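Local coordinates for protein sulfite reductase [ferredoxin] (Mycobacterium tuberculosis, PDB 1ZJ8) that reduces sulfite to sulfide, probably for the biosynthesis of sulfur-containing amino acids and cofactors, using siroheme, a [4Fe-4S] cluster and electrons from ferredoxin, at residues Val229-Ile233 / Leu512-Ala516; Thr387-Lys391 / Arg423-Ala427; Arg480-Ala484 / His507-Leu512. One frame throughout, in Å; residues are numbered along the deposited sequence.

Contact 1. Residues Val229-Ile233 / Leu512-Ala516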
loop_
_atom_site.group_PDB
_atom_site.type_symbol
_atom_site.label_atom_id
_atom_site.label_comp_id
_atom_site.label_asym_id
_atom_site.label_seq_id
_atom_site.Cartn_x
_atom_site.Cartn_y
_atom_site.Cartn_z
ATOM N N VAL A 229 -1.629 -1.018 10.359
ATOM C CA VAL A 229 -1.402 -1.661 9.057
ATOM C C VAL A 229 -2.682 -1.775 8.198
ATOM O O VAL A 229 -2.821 -2.675 7.368
ATOM C CB VAL A 229 -0.763 -3.085 9.244
ATOM C CG1 VAL A 229 0.618 -2.994 9.886
ATOM C CG2 VAL A 229 -1.670 -3.997 10.070
ATOM N N ALA A 230 -3.610 -0.852 8.376
ATOM C CA ALA A 230 -4.783 -0.760 7.505
ATOM C C ALA A 230 -5.306 -2.153 7.210
ATOM O O ALA A 230 -5.457 -2.547 6.056
ATOM C CB ALA A 230 -4.428 -0.019 6.201
ATOM N N HIS A 231 -5.571 -2.909 8.261
ATOM C CA HIS A 231 -5.880 -4.318 8.089
ATOM C C HIS A 231 -7.237 -4.521 7.479
ATOM O O HIS A 231 -7.421 -5.417 6.661
ATOM C CB HIS A 231 -5.805 -5.052 9.412
ATOM C CG HIS A 231 -6.748 -4.541 10.458
ATOM N ND1 HIS A 231 -7.898 -5.215 10.815
ATOM C CD2 HIS A 231 -6.680 -3.462 11.268
ATOM C CE1 HIS A 231 -8.505 -4.560 11.787
ATOM N NE2 HIS A 231 -7.781 -3.499 12.088
ATOM N N GLU A 232 -8.171 -3.653 7.850
ATOM C CA GLU A 232 -9.547 -3.754 7.418
ATOM C C GLU A 232 -9.701 -3.884 5.899
ATOM O O GLU A 232 -10.736 -4.349 5.431
ATOM C CB GLU A 232 -10.329 -2.544 7.944
ATOM C CG GLU A 232 -10.522 -2.535 9.488
ATOM C CD GLU A 232 -9.725 -1.454 10.242
ATOM O OE1 GLU A 232 -8.541 -1.212 9.917
ATOM O OE2 GLU A 232 -10.298 -0.861 11.192
ATOM N N ILE A 233 -8.680 -3.494 5.133
ATOM C CA ILE A 233 -8.719 -3.555 3.654
ATOM C C ILE A 233 -7.653 -4.486 3.025
ATOM O O ILE A 233 -7.304 -4.352 1.844
ATOM C CB ILE A 233 -8.611 -2.127 3.064
ATOM C CG1 ILE A 233 -7.306 -1.427 3.510
ATOM C CG2 ILE A 233 -9.833 -1.289 3.480
ATOM C CD1 ILE A 233 -6.352 -1.112 2.378
ATOM N N LEU A 512 -11.030 4.113 8.787
ATOM C CA LEU A 512 -10.963 2.790 9.377
ATOM C C LEU A 512 -11.058 2.952 10.888
ATOM O O LEU A 512 -11.470 4.005 11.373
ATOM C CB LEU A 512 -9.667 2.100 8.937
ATOM C CG LEU A 512 -9.453 1.901 7.427
ATOM C CD1 LEU A 512 -8.209 1.077 7.218
ATOM C CD2 LEU A 512 -10.649 1.227 6.762
ATOM N N GLY A 513 -10.706 1.919 11.633
ATOM C CA GLY A 513 -10.753 1.987 13.089
ATOM C C GLY A 513 -12.168 1.839 13.612
ATOM O O GLY A 513 -12.887 0.936 13.205
ATOM N N LEU A 514 -12.572 2.727 14.509
ATOM C CA LEU A 514 -13.916 2.652 15.101
ATOM C C LEU A 514 -15.004 2.991 14.080
ATOM O O LEU A 514 -14.957 4.046 13.440
ATOM C CB LEU A 514 -14.054 3.576 16.314
ATOM C CG LEU A 514 -15.378 3.429 17.070
ATOM C CD1 LEU A 514 -15.773 1.945 17.294
ATOM C CD2 LEU A 514 -15.285 4.187 18.408
ATOM N N ASP A 515 -15.972 2.082 13.941
ATOM C CA ASP A 515 -17.062 2.201 12.958
ATOM C C ASP A 515 -16.526 2.534 11.571
ATOM O O ASP A 515 -16.972 3.492 10.917
ATOM C CB ASP A 515 -18.080 3.251 13.392
ATOM C CG ASP A 515 -18.617 2.998 14.784
ATOM O OD1 ASP A 515 -18.727 1.814 15.190
ATOM O OD2 ASP A 515 -18.927 3.994 15.478
ATOM N N ALA A 516 -15.554 1.732 11.137
ATOM C CA ALA A 516 -14.952 1.884 9.820
ATOM C C ALA A 516 -16.058 1.897 8.776
ATOM O O ALA A 516 -16.944 1.041 8.781
ATOM C CB ALA A 516 -13.985 0.750 9.538
#
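Leu512 reaches across to the turn 229-233 and spreads its two methyls over Ala230, Glu232 and Ile233. CD1 packs against Ala230, 4.1 Å from Ala230 CB, and also lies 3.6 Å from the carboxylate oxygen Glu232 OE1. The other methyl, CD2, runs along the CB end of the glutamate, 4.0 Å from Glu232 CB, and meets Ile233 at 4.2 Å from Ile233 CG2. The side chains of Leu512 and Glu232 lie alongside, pointing opposite ways, so that each tip reaches the other's stem. The glutamate is bent to do this: its chain turns sharply at chi2 (110°), which folds the carboxylate back over Leu512 CB and lays OE1 above the rim of one face of the His231 ring, itself edge-to-face with Trp253.

Two long loops meet here, one between strands 219-224 and 236-243, the other between strands 500-508 and 520-528, so the contact joins the two domains of the chain that belong to the 4Fe-4S family of nitrite and sulfite reductases, of which only the second holds the cluster. In the first loop Ile233 also touches the siroheme.

At Gly513 the contact turns polar. Its backbone N donates to Glu232 OE2 at 2.8 Å with an N-H...O angle of 149°, arriving from above the carboxylate plane, about 40° out of it. Gly513 takes a positive phi, a conformation that glycine adopts readily. The chain comes back at Ala516, where CB approaches Glu232 OE2 loosely, at 4.4 Å.

Contact 2. Residues Thr387-Lys391 / Arg423-Ala427. With SRM (siroheme), chain E.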
loop_
_atom_site.group_PDB
_atom_site.type_symbol
_atom_site.label_atom_id
_atom_site.label_comp_id
_atom_site.label_asym_id
_atom_site.label_seq_id
_atom_site.Cartn_x
_atom_site.Cartn_y
_atom_site.Cartn_z
ATOM N N THR A 387 6.613 2.732 6.170
ATOM C CA THR A 387 5.283 2.794 6.830
ATOM C C THR A 387 4.171 2.477 5.839
ATOM O O THR A 387 4.286 2.763 4.659
ATOM C CB THR A 387 5.045 4.226 7.416
ATOM O OG1 THR A 387 6.106 4.528 8.326
ATOM C CG2 THR A 387 3.722 4.402 8.176
ATOM N N PRO A 388 3.090 1.833 6.290
ATOM C CA PRO A 388 1.939 1.756 5.377
ATOM C C PRO A 388 1.222 3.081 5.091
ATOM O O PRO A 388 0.152 3.063 4.492
ATOM C CB PRO A 388 1.009 0.741 6.064
ATOM C CG PRO A 388 1.885 0.036 7.108
ATOM C CD PRO A 388 2.882 1.051 7.530
ATOM N N TYR A 389 1.815 4.213 5.461
ATOM C CA TYR A 389 1.259 5.536 5.149
ATOM C C TYR A 389 2.288 6.389 4.422
ATOM O O TYR A 389 2.230 7.628 4.468
ATOM C CB TYR A 389 0.730 6.189 6.423
ATOM C CG TYR A 389 -0.519 5.471 6.896
ATOM C CD1 TYR A 389 -0.436 4.416 7.804
ATOM C CD2 TYR A 389 -1.782 5.797 6.373
ATOM C CE1 TYR A 389 -1.569 3.733 8.199
ATOM C CE2 TYR A 389 -2.915 5.121 6.770
ATOM C CZ TYR A 389 -2.805 4.094 7.682
ATOM O OH TYR A 389 -3.926 3.404 8.086
ATOM N N GLN A 390 3.210 5.684 3.745
ATOM C CA GLN A 390 4.247 6.249 2.882
ATOM C C GLN A 390 5.242 7.121 3.653
ATOM O O GLN A 390 5.669 8.185 3.173
ATOM C CB GLN A 390 3.645 7.057 1.732
ATOM C CG GLN A 390 2.519 6.407 0.994
ATOM C CD GLN A 390 1.820 7.393 0.083
ATOM O OE1 GLN A 390 1.559 8.538 0.478
ATOM N NE2 GLN A 390 1.524 6.970 -1.143
ATOM N N LYS A 391 5.603 6.658 4.844
ATOM C CA LYS A 391 6.490 7.386 5.742
ATOM C C LYS A 391 7.657 6.501 6.122
ATOM O O LYS A 391 7.703 5.329 5.744
ATOM C CB LYS A 391 5.706 7.866 6.965
ATOM C CG LYS A 391 4.829 9.124 6.663
ATOM C CD LYS A 391 3.332 8.901 6.801
ATOM C CE LYS A 391 2.483 10.116 6.337
ATOM N NZ LYS A 391 2.079 10.179 4.903
ATOM N N ARG A 423 1.571 15.763 6.845
ATOM C CA ARG A 423 1.510 14.556 7.603
ATOM C C ARG A 423 0.483 13.603 7.068
ATOM O O ARG A 423 0.740 12.425 6.925
ATOM C CB ARG A 423 1.132 14.896 9.035
ATOM C CG ARG A 423 0.890 13.665 9.839
ATOM C CD ARG A 423 1.081 13.943 11.248
ATOM N NE ARG A 423 0.878 12.753 12.041
ATOM C CZ ARG A 423 1.025 12.735 13.354
ATOM N NH1 ARG A 423 1.331 13.850 14.012
ATOM N NH2 ARG A 423 0.830 11.612 14.016
ATOM N N ASN A 424 -0.696 14.129 6.795
ATOM C CA ASN A 424 -1.860 13.286 6.560
ATOM C C ASN A 424 -2.268 13.076 5.101
ATOM O O ASN A 424 -3.297 12.485 4.840
ATOM C CB ASN A 424 -3.041 13.840 7.363
ATOM C CG ASN A 424 -2.807 13.756 8.834
ATOM O OD1 ASN A 424 -2.453 12.714 9.331
ATOM N ND2 ASN A 424 -2.973 14.859 9.537
ATOM N N LEU A 425 -1.459 13.518 4.158
ATOM C CA LEU A 425 -1.829 13.403 2.762
ATOM C C LEU A 425 -1.156 12.180 2.142
ATOM O O LEU A 425 0.012 11.911 2.370
ATOM C CB LEU A 425 -1.466 14.685 1.986
ATOM C CG LEU A 425 -1.741 14.659 0.463
ATOM C CD1 LEU A 425 -2.111 16.019 -0.063
ATOM C CD2 LEU A 425 -0.574 14.094 -0.380
ATOM N N MET A 426 -1.889 11.436 1.337
ATOM C CA MET A 426 -1.274 10.417 0.490
ATOM C C MET A 426 -1.701 10.636 -0.954
ATOM O O MET A 426 -2.743 11.241 -1.229
ATOM C CB MET A 426 -1.671 8.995 0.921
ATOM C CG MET A 426 -1.107 8.543 2.254
ATOM S SD MET A 426 -1.387 6.774 2.635
ATOM C CE MET A 426 -3.025 6.469 2.018
ATOM N N ALA A 427 -0.886 10.132 -1.869
ATOM C CA ALA A 427 -1.193 10.169 -3.287
ATOM C C ALA A 427 -0.566 8.945 -3.928
ATOM O O ALA A 427 0.413 8.392 -3.410
ATOM C CB ALA A 427 -0.652 11.430 -3.912
HETATM FE FE SRM E . -1.682 -0.676 -6.637
HETATM C CHA SRM E . -2.166 -1.409 -9.938
HETATM C CHB SRM E . 0.495 1.717 -7.503
HETATM C CHC SRM E . -1.190 -0.015 -3.488
HETATM C CHD SRM E . -5.031 -1.254 -6.013
HETATM N NA SRM E . -0.832 -0.119 -8.359
HETATM C C1A SRM E . -1.054 -0.611 -9.597
HETATM C C2A SRM E . -0.005 -0.230 -10.596
HETATM C CMA SRM E . 0.986 -1.345 -10.734
HETATM C CDA SRM E . -0.587 0.238 -11.901
HETATM C CEA SRM E . -0.568 -0.670 -13.089
HETATM O O3A SRM E . -1.191 -1.735 -13.031
HETATM O O4A SRM E . 0.062 -0.369 -14.113
HETATM C C3A SRM E . 0.600 0.948 -9.911
HETATM C CAA SRM E . 2.080 1.057 -10.055
HETATM C CBA SRM E . 2.248 1.895 -11.294
HETATM C CCA SRM E . 3.485 2.729 -11.211
HETATM O O1A SRM E . 3.778 3.268 -10.122
HETATM O O2A SRM E . 4.201 2.840 -12.236
HETATM C C4A SRM E . 0.085 0.842 -8.516
HETATM N NB SRM E . -0.439 0.517 -5.690
HETATM C C1B SRM E . 0.435 1.417 -6.144
HETATM C C2B SRM E . 1.321 2.031 -5.097
HETATM C CMB SRM E . 2.746 2.235 -5.529
HETATM C CDB SRM E . 0.742 3.362 -4.752
HETATM C CEB SRM E . 1.445 4.193 -3.737
HETATM O O3B SRM E . 2.014 5.267 -4.027
HETATM O O4B SRM E . 1.449 3.766 -2.582
HETATM C C3B SRM E . 1.109 1.030 -3.981
HETATM C CAB SRM E . 2.080 -0.116 -4.091
HETATM C CBB SRM E . 2.319 -0.778 -2.769
HETATM C CCB SRM E . 3.101 -2.046 -2.956
HETATM O O1B SRM E . 4.301 -2.090 -2.698
HETATM O O2B SRM E . 2.557 -3.076 -3.342
HETATM C C4B SRM E . -0.230 0.470 -4.378
HETATM N NC SRM E . -2.872 -0.526 -5.121
HETATM C C1C SRM E . -2.470 -0.421 -3.838
HETATM C C2C SRM E . -3.517 -0.375 -2.929
HETATM C CDC SRM E . -3.507 -0.007 -1.482
HETATM C CEC SRM E . -3.226 -1.013 -0.435
HETATM O O3C SRM E . -2.810 -2.150 -0.753
HETATM O O4C SRM E . -3.443 -0.649 0.730
HETATM C C3C SRM E . -4.601 -0.680 -3.696
HETATM C CAC SRM E . -5.947 -0.749 -3.052
HETATM C CBC SRM E . -6.283 -1.879 -2.102
HETATM C CCC SRM E . -6.638 -3.111 -2.914
HETATM O O1C SRM E . -5.748 -3.737 -3.552
HETATM O O2C SRM E . -7.850 -3.448 -2.933
HETATM C C4C SRM E . -4.185 -0.833 -4.993
HETATM N ND SRM E . -3.186 -1.545 -7.677
HETATM C C1D SRM E . -4.467 -1.488 -7.280
HETATM C C2D SRM E . -5.299 -1.700 -8.396
HETATM C CAD SRM E . -6.682 -2.317 -8.281
HETATM C CBD SRM E . -6.818 -3.801 -8.423
HETATM C CCD SRM E . -8.111 -4.532 -8.202
HETATM O O1D SRM E . -8.151 -5.329 -7.237
HETATM O O2D SRM E . -9.107 -4.346 -8.952
HETATM C C3D SRM E . -4.461 -1.887 -9.481
HETATM C CDD SRM E . -4.845 -2.573 -10.764
HETATM C CED SRM E . -4.964 -4.076 -10.892
HETATM O O3D SRM E . -4.526 -4.830 -10.022
HETATM O O4D SRM E . -5.509 -4.594 -11.877
HETATM C C4D SRM E . -3.157 -1.791 -9.022
#
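Met426 and Gln390 carry most of this contact, their side chains crossing at an angle. The amide oxygen Gln390 OE1 rests on the methionine stem, 3.2 Å from Met426 CG, while the extended stem carries SD on to Tyr389, 3.9 Å from Tyr389 CD2; the chain bends only beyond the sulfur, at CE. This is a Met-aromatic contact of oblique geometry, with SD 5.1 Å from the ring centroid. On the other branch of the Gln390 amide, NE2 donates to Ala427 O at 2.9 Å, nearly straight at 163° and with the acceptor almost in the amide plane. That bond fixes the amide's rotation, and the same NE2 comes within 3.4 Å of the siroheme carboxylate oxygen O3B.

A loop of the ferredoxin-like half domain is thereby fastened to strand 425-427, which runs parallel to strand 469-472 at one border of the mixed sheet and leads straight into Cys428, probably a cluster ligand. Arg442 gives Ala427 O a second, weak bond and also binds the siroheme.

Lys391 runs alongside the carbonyls of Arg423 and Leu425, which lie near NZ without a hydrogen bond; NZ probably bonds back to Tyr389 O, whose place is less sure. Arg423 itself forms a salt bridge with Asp341.

Contact 3. Residues Arg480-Ala484 / His507-Leu512; sequences RIQIA and HLGGHL. With SRM (siroheme), chain E.
Ile483 and Gly510 bring their backbones together with their CA atoms 3.7 Å apart, an approach possible because glycine has no side chain on the side facing Ile483. Gly510 CA makes a C-H...O contact with Gln482 O at 3.3 Å, and Gly510 N gives a weak hydrogen bond to Ala484 O at 2.8 Å, bent to 129°. Beside this seam Ile483 CG2 packs on Leu512 CD2 at 3.7 Å. At the far end Ile481 sets CG2 over one face of the His507 imidazole, 3.6 Å from the centroid and nearer the CD2 rim, a CH-pi contact. The methyl gets there because it stands anti to the Ile481 backbone N.

The two segments lie at the open end of the antiparallel hairpin 486-494/500-508: the loop 480-484 comes from the region of Cys474 and Cys478, whose thiolates probably bind the cluster, and enters the first strand.

Further out, Ser477 OG holds both Ile481 N and Gln482 OE1, and Asn470 ND2 holds Arg480 O. The Arg480 side chain turns the other way, NH1 making a weak hydrogen bond to siroheme O4C (3.1 Å) and an ordinary one to Asp140 O.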
loop_
_atom_site.group_PDB
_atom_site.type_symbol
_atom_site.label_atom_id
_atom_site.label_comp_id
_atom_site.label_asym_id
_atom_site.label_seq_id
_atom_site.Cartn_x
_atom_site.Cartn_y
_atom_site.Cartn_z
ATOM N N ARG A 480 -5.963 4.728 -1.466
ATOM C CA ARG A 480 -7.083 4.576 -0.534
ATOM C C ARG A 480 -8.086 5.745 -0.534
ATOM O O ARG A 480 -8.167 6.509 0.416
ATOM C CB ARG A 480 -6.525 4.277 0.879
ATOM C CG ARG A 480 -6.238 2.757 1.130
ATOM C CD ARG A 480 -4.776 2.368 1.296
ATOM N NE ARG A 480 -4.288 2.676 2.635
ATOM C CZ ARG A 480 -3.088 2.345 3.107
ATOM N NH1 ARG A 480 -2.206 1.662 2.372
ATOM N NH2 ARG A 480 -2.770 2.709 4.341
ATOM N N ILE A 481 -8.867 5.836 -1.609
ATOM C CA ILE A 481 -9.889 6.881 -1.812
ATOM C C ILE A 481 -10.996 6.908 -0.743
ATOM O O ILE A 481 -11.370 7.968 -0.207
ATOM C CB ILE A 481 -10.647 6.653 -3.150
ATOM C CG1 ILE A 481 -9.700 6.654 -4.344
ATOM C CG2 ILE A 481 -11.736 7.734 -3.348
ATOM C CD1 ILE A 481 -10.281 6.050 -5.586
ATOM N N GLN A 482 -11.533 5.727 -0.460
ATOM C CA GLN A 482 -12.810 5.627 0.224
ATOM C C GLN A 482 -12.642 5.694 1.714
ATOM O O GLN A 482 -13.629 5.630 2.443
ATOM C CB GLN A 482 -13.552 4.329 -0.153
ATOM C CG GLN A 482 -13.806 4.117 -1.655
ATOM C CD GLN A 482 -12.635 3.459 -2.350
ATOM O OE1 GLN A 482 -11.498 3.545 -1.882
ATOM N NE2 GLN A 482 -12.906 2.785 -3.469
ATOM N N ILE A 483 -11.406 5.818 2.181
ATOM C CA ILE A 483 -11.167 5.821 3.620
ATOM C C ILE A 483 -10.388 7.055 4.039
ATOM O O ILE A 483 -9.584 6.998 4.963
ATOM C CB ILE A 483 -10.476 4.505 4.066
ATOM C CG1 ILE A 483 -9.114 4.333 3.385
ATOM C CG2 ILE A 483 -11.365 3.317 3.742
ATOM C CD1 ILE A 483 -8.451 3.032 3.698
ATOM N N ALA A 484 -10.639 8.168 3.358
ATOM C CA ALA A 484 -10.003 9.445 3.671
ATOM C C ALA A 484 -11.101 10.356 4.089
ATOM O O ALA A 484 -12.222 10.175 3.662
ATOM C CB ALA A 484 -9.331 10.014 2.442
ATOM N N HIS A 507 -14.773 11.893 -2.515
ATOM C CA HIS A 507 -15.363 11.020 -1.505
ATOM C C HIS A 507 -15.057 11.665 -0.160
ATOM O O HIS A 507 -13.907 12.012 0.115
ATOM C CB HIS A 507 -14.788 9.598 -1.580
ATOM C CG HIS A 507 -15.047 8.890 -2.884
ATOM N ND1 HIS A 507 -15.837 7.760 -2.977
ATOM C CD2 HIS A 507 -14.600 9.133 -4.142
ATOM C CE1 HIS A 507 -15.880 7.351 -4.234
ATOM N NE2 HIS A 507 -15.136 8.165 -4.962
ATOM N N LEU A 508 -16.077 11.857 0.666
ATOM C CA LEU A 508 -15.891 12.557 1.926
ATOM C C LEU A 508 -16.227 11.671 3.122
ATOM O O LEU A 508 -17.226 10.950 3.109
ATOM C CB LEU A 508 -16.743 13.821 1.935
ATOM C CG LEU A 508 -16.254 14.921 0.985
ATOM C CD1 LEU A 508 -17.393 15.836 0.572
ATOM C CD2 LEU A 508 -15.146 15.739 1.627
ATOM N N GLY A 509 -15.388 11.722 4.154
ATOM C CA GLY A 509 -15.715 11.119 5.453
ATOM C C GLY A 509 -15.382 9.639 5.672
ATOM O O GLY A 509 -15.885 9.025 6.607
ATOM N N GLY A 510 -14.517 9.067 4.839
ATOM C CA GLY A 510 -14.060 7.679 5.037
ATOM C C GLY A 510 -13.092 7.519 6.211
ATOM O O GLY A 510 -12.361 8.449 6.555
ATOM N N HIS A 511 -13.084 6.352 6.836
ATOM C CA HIS A 511 -12.140 6.067 7.894
ATOM C C HIS A 511 -12.148 4.585 8.248
ATOM O O HIS A 511 -13.151 3.891 8.061
ATOM C CB HIS A 511 -12.481 6.870 9.154
ATOM C CG HIS A 511 -13.799 6.517 9.774
ATOM N ND1 HIS A 511 -14.993 7.060 9.348
ATOM C CD2 HIS A 511 -14.112 5.703 10.810
ATOM C CE1 HIS A 511 -15.987 6.589 10.083
ATOM N NE2 HIS A 511 -15.479 5.757 10.975
ATOM N N LEU A 512 -11.030 4.113 8.787
ATOM C CA LEU A 512 -10.963 2.790 9.377
ATOM C C LEU A 512 -11.058 2.952 10.888
ATOM O O LEU A 512 -11.470 4.005 11.373
ATOM C CB LEU A 512 -9.667 2.100 8.937
ATOM C CG LEU A 512 -9.453 1.901 7.427
ATOM C CD1 LEU A 512 -8.209 1.077 7.218
ATOM C CD2 LEU A 512 -10.649 1.227 6.762
HETATM FE FE SRM E . -1.682 -0.676 -6.637
HETATM C CHA SRM E . -2.166 -1.409 -9.938
HETATM C CHB SRM E . 0.495 1.717 -7.503
HETATM C CHC SRM E . -1.190 -0.015 -3.488
HETATM C CHD SRM E . -5.031 -1.254 -6.013
HETATM N NA SRM E . -0.832 -0.119 -8.359
HETATM C C1A SRM E . -1.054 -0.611 -9.597
HETATM C C2A SRM E . -0.005 -0.230 -10.596
HETATM C CMA SRM E . 0.986 -1.345 -10.734
HETATM C CDA SRM E . -0.587 0.238 -11.901
HETATM C CEA SRM E . -0.568 -0.670 -13.089
HETATM O O3A SRM E . -1.191 -1.735 -13.031
HETATM O O4A SRM E . 0.062 -0.369 -14.113
HETATM C C3A SRM E . 0.600 0.948 -9.911
HETATM C CAA SRM E . 2.080 1.057 -10.055
HETATM C CBA SRM E . 2.248 1.895 -11.294
HETATM C CCA SRM E . 3.485 2.729 -11.211
HETATM O O1A SRM E . 3.778 3.268 -10.122
HETATM O O2A SRM E . 4.201 2.840 -12.236
HETATM C C4A SRM E . 0.085 0.842 -8.516
HETATM N NB SRM E . -0.439 0.517 -5.690
HETATM C C1B SRM E . 0.435 1.417 -6.144
HETATM C C2B SRM E . 1.321 2.031 -5.097
HETATM C CMB SRM E . 2.746 2.235 -5.529
HETATM C CDB SRM E . 0.742 3.362 -4.752
HETATM C CEB SRM E . 1.445 4.193 -3.737
HETATM O O3B SRM E . 2.014 5.267 -4.027
HETATM O O4B SRM E . 1.449 3.766 -2.582
HETATM C C3B SRM E . 1.109 1.030 -3.981
HETATM C CAB SRM E . 2.080 -0.116 -4.091
HETATM C CBB SRM E . 2.319 -0.778 -2.769
HETATM C CCB SRM E . 3.101 -2.046 -2.956
HETATM O O1B SRM E . 4.301 -2.090 -2.698
HETATM O O2B SRM E . 2.557 -3.076 -3.342
HETATM C C4B SRM E . -0.230 0.470 -4.378
HETATM N NC SRM E . -2.872 -0.526 -5.121
HETATM C C1C SRM E . -2.470 -0.421 -3.838
HETATM C C2C SRM E . -3.517 -0.375 -2.929
HETATM C CDC SRM E . -3.507 -0.007 -1.482
HETATM C CEC SRM E . -3.226 -1.013 -0.435
HETATM O O3C SRM E . -2.810 -2.150 -0.753
HETATM O O4C SRM E . -3.443 -0.649 0.730
HETATM C C3C SRM E . -4.601 -0.680 -3.696
HETATM C CAC SRM E . -5.947 -0.749 -3.052
HETATM C CBC SRM E . -6.283 -1.879 -2.102
HETATM C CCC SRM E . -6.638 -3.111 -2.914
HETATM O O1C SRM E . -5.748 -3.737 -3.552
HETATM O O2C SRM E . -7.850 -3.448 -2.933
HETATM C C4C SRM E . -4.185 -0.833 -4.993
HETATM N ND SRM E . -3.186 -1.545 -7.677
HETATM C C1D SRM E . -4.467 -1.488 -7.280
HETATM C C2D SRM E . -5.299 -1.700 -8.396
HETATM C CAD SRM E . -6.682 -2.317 -8.281
HETATM C CBD SRM E . -6.818 -3.801 -8.423
HETATM C CCD SRM E . -8.111 -4.532 -8.202
HETATM O O1D SRM E . -8.151 -5.329 -7.237
HETATM O O2D SRM E . -9.107 -4.346 -8.952
HETATM C C3D SRM E . -4.461 -1.887 -9.481
HETATM C CDD SRM E . -4.845 -2.573 -10.764
HETATM C CED SRM E . -4.964 -4.076 -10.892
HETATM O O3D SRM E . -4.526 -4.830 -10.022
HETATM O O4D SRM E . -5.509 -4.594 -11.877
HETATM C C4D SRM E . -3.157 -1.791 -9.022
#

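Contacts 2 and 3 are largely buried and both reach the mixed sheet that includes strands 425-427 and 500-508, while contact 1 is partly buried and joins two loops. Contact 1 and contact 3 share Leu512, which meets a different loop in each. Their chemistry differs: a carboxylate-to-backbone bond over aliphatic packing in contact 1, a side-chain amide and a sulfur beside an aromatic ring in contact 2, tight backbone apposition at glycine in contact 3. Arg480 ties them together, with NH2 probably hydrogen-bonded to Pro388 O, a cation-pi contact with Tyr389, and packing on Ala230 and Ile233. All three contain residues of the siroheme pocket.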